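Local coordinates for protein WYL1 (PDB 6OAW) that is a WYL-domain accessory protein with a modulatory role in the Type VI-D CRISPR-Cas RNA-guided immune system, at residues 227-232 with 298-303. Numbering follows the deposited sequence.
Sequences RIVSDE and SDPRFG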
loop_
_atom_site.group_PDB
_atom_site.type_symbol
_atom_site.label_atom_id
_atom_site.label_comp_id
_atom_site.label_asym_id
_atom_site.label_seq_id
_atom_site.Cartn_x
_atom_site.Cartn_y
_atom_site.Cartn_z
ATOM N N ARG B 227 20.153 -15.096 1.706
ATOM C CA ARG B 227 19.409 -14.066 0.938
ATOM C C ARG B 227 18.498 -13.301 1.890
ATOM O O ARG B 227 17.979 -13.924 2.845
ATOM C CB ARG B 227 18.611 -14.710 -0.198
ATOM C CG ARG B 227 18.083 -13.711 -1.224
ATOM C CD ARG B 227 17.073 -14.331 -2.190
ATOM N NE ARG B 227 17.674 -15.400 -2.982
ATOM C CZ ARG B 227 17.008 -16.414 -3.553
ATOM N NH1 ARG B 227 15.691 -16.521 -3.450
ATOM N NH2 ARG B 227 17.678 -17.325 -4.227
ATOM N N ILE B 228 18.336 -12.009 1.640
ATOM C CA ILE B 228 17.335 -11.136 2.321
ATOM C C ILE B 228 16.022 -11.271 1.541
ATOM O O ILE B 228 16.069 -11.189 0.311
ATOM C CB ILE B 228 17.832 -9.681 2.401
ATOM C CG1 ILE B 228 19.141 -9.580 3.178
ATOM C CG2 ILE B 228 16.772 -8.768 3.002
ATOM C CD1 ILE B 228 19.627 -8.147 3.328
ATOM N N VAL B 229 14.902 -11.533 2.218
ATOM C CA VAL B 229 13.576 -11.611 1.543
ATOM C C VAL B 229 12.585 -10.810 2.365
ATOM O O VAL B 229 12.828 -10.607 3.556
ATOM C CB VAL B 229 13.074 -13.054 1.380
ATOM C CG1 VAL B 229 14.033 -13.901 0.561
ATOM C CG2 VAL B 229 12.781 -13.681 2.739
ATOM N N SER B 230 11.505 -10.406 1.715
ATOM C CA SER B 230 10.266 -9.884 2.336
ATOM C C SER B 230 9.304 -11.040 2.488
ATOM O O SER B 230 9.309 -11.882 1.583
ATOM C CB SER B 230 9.608 -8.865 1.456
ATOM O OG SER B 230 10.289 -7.641 1.535
ATOM N N ASP B 231 8.405 -10.979 3.461
ATOM C CA ASP B 231 7.158 -11.784 3.403
ATOM C C ASP B 231 6.313 -11.330 2.210
ATOM O O ASP B 231 6.487 -10.208 1.743
ATOM C CB ASP B 231 6.336 -11.699 4.691
ATOM C CG ASP B 231 5.979 -10.283 5.099
ATOM O OD1 ASP B 231 5.027 -9.689 4.474
ATOM O OD2 ASP B 231 6.658 -9.767 6.019
ATOM N N GLU B 232 5.337 -12.136 1.838
ATOM C CA GLU B 232 4.494 -11.894 0.646
ATOM C C GLU B 232 3.595 -10.671 0.876
ATOM O O GLU B 232 3.028 -10.243 -0.101
ATOM C CB GLU B 232 3.592 -13.094 0.357
ATOM C CG GLU B 232 4.324 -14.359 -0.006
ATOM C CD GLU B 232 3.376 -15.471 -0.427
ATOM O OE1 GLU B 232 2.364 -15.717 0.308
ATOM O OE2 GLU B 232 3.606 -16.024 -1.530
ATOM N N SER B 298 10.417 -19.432 1.091
ATOM C CA SER B 298 8.992 -19.363 0.680
ATOM C C SER B 298 8.123 -18.951 1.875
ATOM O O SER B 298 7.137 -18.223 1.633
ATOM C CB SER B 298 8.535 -20.624 0.048
ATOM O OG SER B 298 8.981 -21.741 0.793
ATOM N N ASP B 299 8.499 -19.328 3.108
ATOM C CA ASP B 299 7.848 -18.795 4.343
ATOM C C ASP B 299 8.895 -18.333 5.362
ATOM O O ASP B 299 9.323 -19.069 6.237
ATOM C CB ASP B 299 6.843 -19.792 4.926
ATOM C CG ASP B 299 5.910 -19.093 5.904
ATOM O OD1 ASP B 299 6.328 -18.067 6.501
ATOM O OD2 ASP B 299 4.746 -19.505 6.001
ATOM N N PRO B 300 9.376 -17.084 5.285
ATOM C CA PRO B 300 10.437 -16.643 6.180
ATOM C C PRO B 300 9.978 -16.261 7.583
ATOM O O PRO B 300 10.859 -16.000 8.375
ATOM C CB PRO B 300 10.989 -15.381 5.507
ATOM C CG PRO B 300 9.781 -14.839 4.755
ATOM C CD PRO B 300 9.023 -16.064 4.286
ATOM N N ARG B 301 8.669 -16.201 7.841
ATOM C CA ARG B 301 8.180 -15.959 9.221
ATOM C C ARG B 301 7.982 -17.276 9.957
ATOM O O ARG B 301 8.422 -17.360 11.085
ATOM C CB ARG B 301 6.863 -15.192 9.298
ATOM C CG ARG B 301 6.622 -14.656 10.702
ATOM C CD ARG B 301 5.331 -13.879 10.893
ATOM N NE ARG B 301 5.071 -13.640 12.316
ATOM C CZ ARG B 301 3.971 -13.078 12.817
ATOM N NH1 ARG B 301 2.987 -12.705 12.015
ATOM N NH2 ARG B 301 3.862 -12.900 14.123
ATOM N N PHE B 302 7.257 -18.214 9.371
ATOM C CA PHE B 302 6.782 -19.442 10.067
ATOM C C PHE B 302 7.601 -20.671 9.662
ATOM O O PHE B 302 7.574 -21.632 10.379
ATOM C CB PHE B 302 5.290 -19.679 9.822
ATOM C CG PHE B 302 4.423 -18.578 10.373
ATOM C CD1 PHE B 302 4.467 -18.250 11.717
ATOM C CD2 PHE B 302 3.608 -17.838 9.536
ATOM C CE1 PHE B 302 3.698 -17.217 12.223
ATOM C CE2 PHE B 302 2.826 -16.813 10.043
ATOM C CZ PHE B 302 2.871 -16.502 11.383
ATOM N N GLY B 303 8.346 -20.634 8.567
ATOM C CA GLY B 303 9.225 -21.759 8.186
ATOM C C GLY B 303 10.179 -22.170 9.301
ATOM O O GLY B 303 10.460 -23.386 9.387
#
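Asp231 and Pro300 bring the two backbones closest, their CA atoms 6.5 Å apart, where the end of strand 219-230 passes the loop that follows helix 287-298. No hydrogen bond joins the segments, which makes this a compact example of a strand end and a loop held together by apolar packing. The contact rests on one methyl group and one pyrrolidine ring: Val229 CG2 lies 3.7 Å from Pro300 CB and 3.8 Å from Pro300 CG, so a single methyl branch meets the CB-CG side of the ring obliquely. Val229 chi1 of -59° sets CG1 anti to the carbonyl carbon and leaves CG2 between the backbone N and the carbonyl carbon, from where it meets the proline. Pro300 CG also comes within 4.2 Å of Asp231 CA, extending the touch past the strand end. The Asp231 carboxylate serves its own turn instead, OD1 accepting from Met235 N and OD2 from Tyr236 N in the connection to strand 237-243.

Across the contact, the proline is presented by a loop with its own internal bonding. Asp299, the first residue to leave helical geometry, receives Phe302 N at OD1 over 3.0 Å; the bond is nearly straight (172°) but arrives from above the carboxylate plane. Arg301 N adds a weak bond to that oxygen, and Gly303 N meets Asp299 O. Arg301 CD stands 3.6 Å above the Phe302 ring plane, toward its rim. Pro300 O is bonded to Ser256 OG, tying the loop to strand 253-258 as well, and Tyr238 touches the proline side chain. An Asx motif just after a helix thus sets a proline against the end of a β-hairpin strand, joining the loop to the antiparallel sheet that probably belongs to the WYL domain.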